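Penicillin-binding protein activator LpoB (PDB 4Q6V) probably regulates peptidoglycan synthesis as an outer-membrane lipoprotein that interacts with penicillin-binding protein 1B and is essential for its function. Local coordinates at residues Val20-Val28 with Leu52-Val61; Ala91-Ser102 with Gln114-Thr122. One frame throughout, in Å; residues are numbered along the deposited sequence.

In the fold
Both contacts belong to the C-terminal domain of LpoB and to one mixed beta sheet, with centres about 11 Å apart. Interaction 1 comes first along the chain and is complete before interaction 2 begins. It pairs strand 25-35 with the short outermost strand 59-60, in parallel, after the crossover through helix 41-54. Interaction 2 pairs strands 98-106 and 112-119 as an antiparallel hairpin. Strands 25-35 and 98-106 are neighbours, probably hydrogen-bonded from Gln-97 N to Val-25 O and from Leu-100 N to Leu-27 O, so the two contacts together join four adjacent strands and build most of the sheet of this domain of the PBP1b regulator; strand 125-132 completes it.

Interaction 1. Residues Val20-Val28 with Leu52-Val61; sequences VTAGSVLLV and LANNGKFTLV
Leu-26 N donates to Thr-59 O at 2.9 Å in a nearly straight bond (161°), and Leu-26 O accepts Val-61 N at 3.2 Å, so both backbone polar atoms of Leu-26 are used by the parallel neighbour. Thr-59 N reaches Ser-24 O at 2.9 Å, and farther back Gly-23 N makes a weak bond to Gly-56 O. At the end of the pairing a water bridges the two segments, accepting from Val-28 N and donating to Val-61 O. Ser-24 OG turns back to Thr-21 O within its own type II turn, which brings the hydroxyl beside the Phe-58 ring.

That ring is the centre of the packing. Leu-26 CD2 lies over one face, 4.1 Å from the ring centroid, in a CH-pi contact; Leu-26 CG, anti to the backbone N (chi1 168°), carries the methyl there. Ser-24 O sits in plane at the ring edge, and Val-20 CG1 approaches CZ. The same Leu-26 methyl meets Leu-52 CD1, while Val-28 CG2 meets Leu-52 CD1 tip to tip at 3.5 Å and packs on Leu-60 CD2, the two side chains crossing at a slant. On the other face of the sheet, Val-25 CG1 packs on Val-61 CG2.

Met-14 and Leu-15 of helix 3-15 pack on Phe-58; Tyr-98 and Leu-100 of strand 98-106 touch Leu-26; and helix 41-54 links the two strands in a beta-alpha-beta unit.

Interaction 2. Residues Ala91-Ser102 with Gln114-Thr122; sequences ARNVGAQYVLYS and QMQLMLVQT
Val-99 and Met-118 form a hydrogen-bonded antiparallel pair, with Met-118 N donating to Val-99 O at 2.7 Å, straight at 179°, and Val-99 N returning a bond to Met-118 O. Tyr-101 and Gln-116 repeat this reciprocal pattern, and a single further bond runs from Val-120 N to Gln-97 O at 2.9 Å. Gln-97 O also accepts a hydrogen bond from a water, which accepts from Gln-121 N, tying this end to the loop after strand 112-119.

Aromatic contacts differ on the sheet's two faces. Beside Val-99, the selenium of selenomethionine Met-118 stands at the edge of the Tyr-101 ring, 5.3 Å from its centroid, a Met-aromatic contact. From the same strand as Tyr-101, Val-99 CG1 lies over one face of that ring, 3.6 Å above its plane, offset toward the rim. Tyr-101 OH is buried by the contact and has no hydrogen-bonding partner in the model. On the other face, the Tyr-98 ring meets Leu-119 CD1 at CE1 (3.7 Å), its hydroxyl being held by Gly-19 O and Thr-21 N.

Among the apolar contacts, Tyr-98 CB meets Leu-117 CD1, and Ser-102 CB is tight against Met-115 CG. Val-120 turns its CB toward residues 91-102, and CG2, set anti to the carbonyl carbon by chi1 170°, touches Ala-91 CB at 3.5 Å and reaches Val-99 CG2. The Arg-92 and Val-120 side chains pass in opposite directions, meeting at CG and CG1.

Strands 98-106 and 112-119 form a beta hairpin of inner strands in the mixed five-stranded sheet, with helix 84-94 covering the Val-99, Tyr-101 and Met-118 face.

Interaction 1. Residues Val20-Val28 with Leu52-Val61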
loop_
_atom_site.group_PDB
_atom_site.type_symbol
_atom_site.label_atom_id
_atom_site.label_comp_id
_atom_site.label_asym_id
_atom_site.label_seq_id
_atom_site.Cartn_x
_atom_site.Cartn_y
_atom_site.Cartn_z
ATOM N N VAL A 20 2.244 -8.916 12.102
ATOM C CA VAL A 20 3.082 -8.127 11.209
ATOM C C VAL A 20 4.548 -8.332 11.617
ATOM O O VAL A 20 4.973 -7.923 12.684
ATOM C CB VAL A 20 2.704 -6.636 11.231
ATOM C CG1 VAL A 20 3.480 -5.893 10.147
ATOM C CG2 VAL A 20 1.199 -6.423 11.048
ATOM N N THR A 21 5.315 -8.991 10.759
ATOM C CA THR A 21 6.719 -9.223 11.012
ATOM C C THR A 21 7.571 -8.254 10.188
ATOM O O THR A 21 7.500 -8.216 8.960
ATOM C CB THR A 21 7.098 -10.671 10.735
ATOM O OG1 THR A 21 7.185 -10.881 9.328
ATOM C CG2 THR A 21 6.040 -11.651 11.272
ATOM N N ALA A 22 8.389 -7.459 10.878
ATOM C CA ALA A 22 9.336 -6.580 10.222
ATOM C C ALA A 22 10.404 -7.379 9.468
ATOM O O ALA A 22 10.803 -8.471 9.871
ATOM C CB ALA A 22 9.982 -5.622 11.233
ATOM N N GLY A 23 10.851 -6.832 8.329
ATOM C CA GLY A 23 11.900 -7.399 7.541
ATOM C C GLY A 23 11.357 -8.357 6.494
ATOM O O GLY A 23 12.130 -9.017 5.797
ATOM N N SER A 24 10.032 -8.472 6.405
ATOM C CA SER A 24 9.395 -9.389 5.445
ATOM C C SER A 24 9.143 -8.661 4.126
ATOM O O SER A 24 9.430 -7.463 3.990
ATOM C CB SER A 24 8.120 -9.989 6.039
ATOM O OG SER A 24 7.337 -8.950 6.540
ATOM N N VAL A 25 8.697 -9.410 3.128
ATOM C CA VAL A 25 8.541 -8.864 1.799
ATOM C C VAL A 25 7.109 -8.327 1.731
ATOM O O VAL A 25 6.101 -9.031 1.991
ATOM C CB VAL A 25 8.804 -9.918 0.737
ATOM C CG1 VAL A 25 8.678 -9.313 -0.662
ATOM C CG2 VAL A 25 10.179 -10.580 0.939
ATOM N N LEU A 26 7.012 -7.064 1.364
ATOM C CA LEU A 26 5.721 -6.344 1.393
ATOM C C LEU A 26 5.473 -5.775 0.015
ATOM O O LEU A 26 6.304 -5.076 -0.517
ATOM C CB LEU A 26 5.721 -5.311 2.501
ATOM C CG LEU A 26 4.564 -4.305 2.447
ATOM C CD1 LEU A 26 3.236 -4.916 2.891
ATOM C CD2 LEU A 26 4.939 -3.130 3.328
ATOM N N LEU A 27 4.322 -6.084 -0.570
ATOM C CA LEU A 27 3.825 -5.415 -1.732
ATOM C C LEU A 27 2.971 -4.187 -1.414
ATOM O O LEU A 27 1.896 -4.287 -0.852
ATOM C CB LEU A 27 3.039 -6.414 -2.599
ATOM C CG LEU A 27 2.392 -5.877 -3.867
ATOM C CD1 LEU A 27 3.352 -5.014 -4.643
ATOM C CD2 LEU A 27 1.789 -6.971 -4.744
ATOM N N VAL A 28 3.461 -3.024 -1.801
ATOM C CA VAL A 28 2.790 -1.752 -1.480
ATOM C C VAL A 28 1.959 -1.287 -2.675
ATOM O O VAL A 28 2.496 -0.829 -3.691
ATOM C CB VAL A 28 3.821 -0.634 -1.147
ATOM C CG1 VAL A 28 3.120 0.702 -0.903
ATOM C CG2 VAL A 28 4.623 -1.037 0.046
ATOM N N LEU A 52 7.747 2.890 4.988
ATOM C CA LEU A 52 7.764 1.453 5.199
ATOM C C LEU A 52 9.151 0.839 5.141
ATOM O O LEU A 52 9.437 -0.095 5.915
ATOM C CB LEU A 52 6.876 0.796 4.159
ATOM C CG LEU A 52 5.392 1.069 4.334
ATOM C CD1 LEU A 52 4.640 0.734 3.069
ATOM C CD2 LEU A 52 4.825 0.316 5.522
ATOM N N ALA A 53 9.984 1.331 4.213
ATOM C CA ALA A 53 11.372 0.911 4.087
ATOM C C ALA A 53 12.249 1.363 5.244
ATOM O O ALA A 53 13.249 0.712 5.513
ATOM C CB ALA A 53 11.980 1.423 2.790
ATOM N N ASN A 54 11.868 2.442 5.921
ATOM C CA ASN A 54 12.669 3.037 6.987
ATOM C C ASN A 54 12.228 2.523 8.345
ATOM O O ASN A 54 13.074 2.175 9.169
ATOM C CB ASN A 54 12.585 4.581 6.951
ATOM C CG ASN A 54 13.242 5.184 5.710
ATOM O OD1 ASN A 54 13.951 4.516 4.946
ATOM N ND2 ASN A 54 13.011 6.471 5.488
ATOM N N ASN A 55 10.916 2.501 8.578
ATOM C CA ASN A 55 10.363 1.873 9.782
ATOM C C ASN A 55 9.926 0.435 9.526
ATOM O O ASN A 55 9.051 0.171 8.708
ATOM C CB ASN A 55 9.188 2.662 10.365
ATOM C CG ASN A 55 9.496 4.135 10.570
ATOM O OD1 ASN A 55 8.643 4.981 10.296
ATOM N ND2 ASN A 55 10.703 4.456 11.053
ATOM N N GLY A 56 10.551 -0.501 10.223
ATOM C CA GLY A 56 10.168 -1.903 10.098
ATOM C C GLY A 56 10.788 -2.646 8.929
ATOM O O GLY A 56 10.462 -3.823 8.733
ATOM N N LYS A 57 11.660 -1.975 8.161
ATOM C CA LYS A 57 12.759 -2.591 7.413
ATOM C C LYS A 57 12.219 -3.679 6.449
ATOM O O LYS A 57 12.955 -4.604 6.077
ATOM C CB LYS A 57 13.824 -3.168 8.359
ATOM C CG LYS A 57 13.705 -4.676 8.683
ATOM C CD LYS A 57 14.723 -5.251 9.690
ATOM C CE LYS A 57 14.089 -6.014 10.838
ATOM N NZ LYS A 57 14.052 -5.197 12.090
ATOM N N PHE A 58 10.956 -3.553 6.011
ATOM C CA PHE A 58 10.426 -4.419 4.974
ATOM C C PHE A 58 11.315 -4.381 3.745
ATOM O O PHE A 58 11.919 -3.362 3.460
ATOM C CB PHE A 58 9.023 -3.992 4.550
ATOM C CG PHE A 58 8.011 -4.013 5.648
ATOM C CD1 PHE A 58 7.443 -5.210 6.062
ATOM C CD2 PHE A 58 7.636 -2.821 6.274
ATOM C CE1 PHE A 58 6.515 -5.231 7.084
ATOM C CE2 PHE A 58 6.700 -2.832 7.272
ATOM C CZ PHE A 58 6.139 -4.043 7.693
ATOM N N THR A 59 11.395 -5.487 3.038
ATOM C CA THR A 59 11.810 -5.510 1.647
ATOM C C THR A 59 10.591 -5.269 0.821
ATOM O O THR A 59 9.652 -6.055 0.869
ATOM C CB THR A 59 12.371 -6.891 1.264
ATOM O OG1 THR A 59 13.539 -7.099 2.029
ATOM C CG2 THR A 59 12.752 -6.934 -0.209
ATOM N N LEU A 60 10.607 -4.169 0.080
ATOM C CA LEU A 60 9.537 -3.798 -0.822
ATOM C C LEU A 60 9.678 -4.426 -2.205
ATOM O O LEU A 60 10.777 -4.490 -2.789
ATOM C CB LEU A 60 9.391 -2.276 -0.920
ATOM C CG LEU A 60 9.240 -1.478 0.371
ATOM C CD1 LEU A 60 9.057 -0.012 0.038
ATOM C CD2 LEU A 60 8.097 -1.991 1.225
ATOM N N VAL A 61 8.551 -4.892 -2.741
ATOM C CA VAL A 61 8.523 -5.310 -4.151
ATOM C C VAL A 61 8.722 -4.054 -4.948
ATOM O O VAL A 61 8.108 -3.035 -4.627
ATOM C CB VAL A 61 7.224 -6.027 -4.497
ATOM C CG1 VAL A 61 7.266 -6.555 -5.903
ATOM C CG2 VAL A 61 6.973 -7.185 -3.511
HETATM O O HOH W 1 5.478 -2.758 -3.845
#

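Interaction 2. Residues Ala91-Ser102 with Gln114-Thr122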
loop_
_atom_site.group_PDB
_atom_site.type_symbol
_atom_site.label_atom_id
_atom_site.label_comp_id
_atom_site.label_asym_id
_atom_site.label_seq_id
_atom_site.Cartn_x
_atom_site.Cartn_y
_atom_site.Cartn_z
ATOM N N ALA A 91 1.114 -10.958 -5.778
ATOM C CA ALA A 91 1.886 -11.157 -4.561
ATOM C C ALA A 91 2.528 -12.510 -4.591
ATOM O O ALA A 91 3.705 -12.669 -4.215
ATOM C CB ALA A 91 0.975 -11.011 -3.364
ATOM N N ARG A 92 1.805 -13.522 -5.075
ATOM C CA ARG A 92 2.343 -14.905 -5.079
ATOM C C ARG A 92 3.494 -15.108 -6.054
ATOM O O ARG A 92 4.486 -15.780 -5.720
ATOM C CB ARG A 92 1.225 -15.906 -5.348
ATOM C CG ARG A 92 0.174 -15.951 -4.241
ATOM C CD ARG A 92 -0.527 -17.309 -4.177
ATOM N NE ARG A 92 -1.308 -17.486 -2.942
ATOM C CZ ARG A 92 -2.634 -17.382 -2.864
ATOM N NH1 ARG A 92 -3.389 -17.115 -3.932
ATOM N NH2 ARG A 92 -3.228 -17.553 -1.688
ATOM N N ASN A 93 3.381 -14.483 -7.229
ATOM C CA ASN A 93 4.463 -14.511 -8.199
ATOM C C ASN A 93 5.734 -13.879 -7.702
ATOM O O ASN A 93 6.788 -14.401 -8.026
ATOM C CB ASN A 93 4.045 -13.866 -9.529
ATOM C CG ASN A 93 3.808 -14.881 -10.638
ATOM O OD1 ASN A 93 4.043 -14.604 -11.823
ATOM N ND2 ASN A 93 3.348 -16.077 -10.264
ATOM N N VAL A 94 5.641 -12.786 -6.940
ATOM C CA VAL A 94 6.810 -11.993 -6.523
ATOM C C VAL A 94 7.372 -12.354 -5.155
ATOM O O VAL A 94 8.378 -11.774 -4.712
ATOM C CB VAL A 94 6.508 -10.475 -6.543
ATOM C CG1 VAL A 94 6.171 -10.061 -7.969
ATOM C CG2 VAL A 94 5.380 -10.068 -5.567
ATOM N N GLY A 95 6.689 -13.263 -4.466
ATOM C CA GLY A 95 7.123 -13.720 -3.166
ATOM C C GLY A 95 6.776 -12.834 -1.964
ATOM O O GLY A 95 7.457 -12.824 -0.935
ATOM N N ALA A 96 5.673 -12.091 -2.056
ATOM C CA ALA A 96 5.311 -11.146 -0.984
ATOM C C ALA A 96 4.495 -11.866 0.068
ATOM O O ALA A 96 3.633 -12.700 -0.280
ATOM C CB ALA A 96 4.534 -9.999 -1.582
ATOM N N GLN A 97 4.778 -11.592 1.331
ATOM C CA GLN A 97 4.002 -12.135 2.457
ATOM C C GLN A 97 2.760 -11.285 2.759
ATOM O O GLN A 97 1.727 -11.809 3.215
ATOM C CB GLN A 97 4.915 -12.236 3.678
ATOM C CG GLN A 97 4.272 -12.901 4.904
ATOM C CD GLN A 97 5.239 -13.024 6.089
ATOM O OE1 GLN A 97 6.445 -12.740 5.977
ATOM N NE2 GLN A 97 4.723 -13.472 7.218
ATOM N N TYR A 98 2.846 -9.980 2.508
ATOM C CA TYR A 98 1.788 -9.044 2.737
ATOM C C TYR A 98 1.484 -8.179 1.534
ATOM O O TYR A 98 2.353 -7.903 0.696
ATOM C CB TYR A 98 2.135 -8.128 3.918
ATOM C CG TYR A 98 2.534 -8.801 5.210
ATOM C CD1 TYR A 98 1.578 -9.309 6.087
ATOM C CD2 TYR A 98 3.857 -8.914 5.565
ATOM C CE1 TYR A 98 1.950 -9.911 7.280
ATOM C CE2 TYR A 98 4.239 -9.520 6.739
ATOM C CZ TYR A 98 3.292 -10.008 7.600
ATOM O OH TYR A 98 3.708 -10.609 8.769
ATOM N N VAL A 99 0.215 -7.757 1.455
ATOM C CA VAL A 99 -0.173 -6.685 0.557
ATOM C C VAL A 99 -0.745 -5.520 1.332
ATOM O O VAL A 99 -1.634 -5.695 2.208
ATOM C CB VAL A 99 -1.180 -7.166 -0.518
ATOM C CG1 VAL A 99 -1.786 -6.003 -1.237
ATOM C CG2 VAL A 99 -0.513 -8.067 -1.518
ATOM N N LEU A 100 -0.269 -4.323 1.015
ATOM C CA LEU A 100 -0.803 -3.111 1.638
ATOM C C LEU A 100 -1.661 -2.298 0.679
ATOM O O LEU A 100 -1.153 -1.821 -0.361
ATOM C CB LEU A 100 0.319 -2.280 2.267
ATOM C CG LEU A 100 -0.121 -1.005 2.993
ATOM C CD1 LEU A 100 -0.991 -1.303 4.173
ATOM C CD2 LEU A 100 1.130 -0.288 3.472
ATOM N N TYR A 101 -2.941 -2.178 1.019
ATOM C CA TYR A 101 -3.800 -1.268 0.303
ATOM C C TYR A 101 -3.917 0.063 1.018
ATOM O O TYR A 101 -3.971 0.068 2.240
ATOM C CB TYR A 101 -5.165 -1.887 0.093
ATOM C CG TYR A 101 -5.183 -3.279 -0.502
ATOM C CD1 TYR A 101 -5.184 -3.475 -1.880
ATOM C CD2 TYR A 101 -5.297 -4.395 0.331
ATOM C CE1 TYR A 101 -5.246 -4.746 -2.434
ATOM C CE2 TYR A 101 -5.383 -5.678 -0.211
ATOM C CZ TYR A 101 -5.362 -5.835 -1.579
ATOM O OH TYR A 101 -5.399 -7.112 -2.108
ATOM N N SER A 102 -3.987 1.156 0.268
ATOM C CA SER A 102 -4.280 2.480 0.801
ATOM C C SER A 102 -5.045 3.372 -0.190
ATOM O O SER A 102 -4.958 3.208 -1.430
ATOM C CB SER A 102 -2.968 3.126 1.298
ATOM O OG SER A 102 -2.087 3.308 0.240
ATOM N N GLN A 114 -6.915 5.876 4.484
ATOM C CA GLN A 114 -7.227 4.578 5.074
ATOM C C GLN A 114 -6.305 3.532 4.492
ATOM O O GLN A 114 -5.976 3.585 3.306
ATOM C CB GLN A 114 -8.697 4.206 4.861
ATOM C CG GLN A 114 -9.626 5.108 5.665
ATOM C CD GLN A 114 -11.050 5.210 5.141
ATOM O OE1 GLN A 114 -11.326 4.888 3.984
ATOM N NE2 GLN A 114 -11.964 5.682 5.992
HETATM N N MSE A 115 -5.890 2.608 5.345
HETATM C CA MSE A 115 -4.912 1.585 4.914
HETATM C C MSE A 115 -5.360 0.251 5.429
HETATM O O MSE A 115 -6.008 0.148 6.452
HETATM C CB MSE A 115 -3.521 1.914 5.455
HETATM C CG MSE A 115 -2.927 3.136 4.768
HETATM SE SE MSE A 115 -1.045 3.461 5.293
HETATM C CE MSE A 115 -1.284 3.029 7.176
ATOM N N GLN A 116 -5.051 -0.811 4.690
ATOM C CA GLN A 116 -5.316 -2.162 5.133
ATOM C C GLN A 116 -4.200 -3.137 4.734
ATOM O O GLN A 116 -3.678 -3.081 3.613
ATOM C CB GLN A 116 -6.631 -2.606 4.555
ATOM C CG GLN A 116 -7.647 -1.477 4.432
ATOM C CD GLN A 116 -8.639 -1.852 3.398
ATOM O OE1 GLN A 116 -9.439 -2.771 3.648
ATOM N NE2 GLN A 116 -8.584 -1.174 2.247
ATOM N N LEU A 117 -3.836 -4.016 5.657
ATOM C CA LEU A 117 -2.768 -4.988 5.415
ATOM C C LEU A 117 -3.287 -6.401 5.288
ATOM O O LEU A 117 -3.823 -6.981 6.276
ATOM C CB LEU A 117 -1.728 -4.904 6.527
ATOM C CG LEU A 117 -0.487 -5.758 6.326
ATOM C CD1 LEU A 117 0.389 -5.158 5.247
ATOM C CD2 LEU A 117 0.231 -5.878 7.651
HETATM N N MSE A 118 -3.073 -6.993 4.113
HETATM C CA MSE A 118 -3.587 -8.322 3.799
HETATM C C MSE A 118 -2.489 -9.341 3.895
HETATM O O MSE A 118 -1.437 -9.239 3.261
HETATM C CB MSE A 118 -4.264 -8.306 2.416
HETATM C CG MSE A 118 -4.666 -9.687 2.002
HETATM SE SE MSE A 118 -5.810 -9.666 0.424
HETATM C CE MSE A 118 -4.343 -9.617 -0.881
ATOM N N LEU A 119 -2.702 -10.378 4.688
ATOM C CA LEU A 119 -1.856 -11.597 4.650
ATOM C C LEU A 119 -2.078 -12.399 3.379
ATOM O O LEU A 119 -3.202 -12.849 3.123
ATOM C CB LEU A 119 -2.131 -12.469 5.869
ATOM C CG LEU A 119 -1.154 -13.624 6.161
ATOM C CD1 LEU A 119 0.194 -13.078 6.653
ATOM C CD2 LEU A 119 -1.762 -14.577 7.199
ATOM N N VAL A 120 -1.021 -12.549 2.569
ATOM C CA VAL A 120 -1.148 -13.168 1.259
ATOM C C VAL A 120 -1.597 -14.624 1.350
ATOM O O VAL A 120 -2.554 -15.049 0.709
ATOM C CB VAL A 120 0.169 -13.045 0.419
ATOM C CG1 VAL A 120 0.122 -13.900 -0.826
ATOM C CG2 VAL A 120 0.401 -11.587 0.051
ATOM N N GLN A 121 -0.911 -15.363 2.205
ATOM C CA GLN A 121 -1.213 -16.767 2.433
ATOM C C GLN A 121 -2.701 -17.093 2.462
ATOM O O GLN A 121 -3.147 -18.048 1.833
ATOM C CB GLN A 121 -0.510 -17.235 3.712
ATOM C CG GLN A 121 -0.835 -18.667 4.106
ATOM C CD GLN A 121 0.005 -19.656 3.361
ATOM O OE1 GLN A 121 0.796 -20.368 3.982
ATOM N NE2 GLN A 121 -0.153 -19.690 2.036
ATOM N N THR A 122 -3.476 -16.299 3.182
ATOM C CA THR A 122 -4.847 -16.639 3.518
ATOM C C THR A 122 -5.877 -15.661 2.961
ATOM O O THR A 122 -7.062 -15.957 2.903
ATOM C CB THR A 122 -5.045 -16.691 5.035
ATOM O OG1 THR A 122 -4.845 -15.393 5.618
ATOM C CG2 THR A 122 -4.044 -17.679 5.614
HETATM O O HOH W 2 1.408 -14.681 3.750
#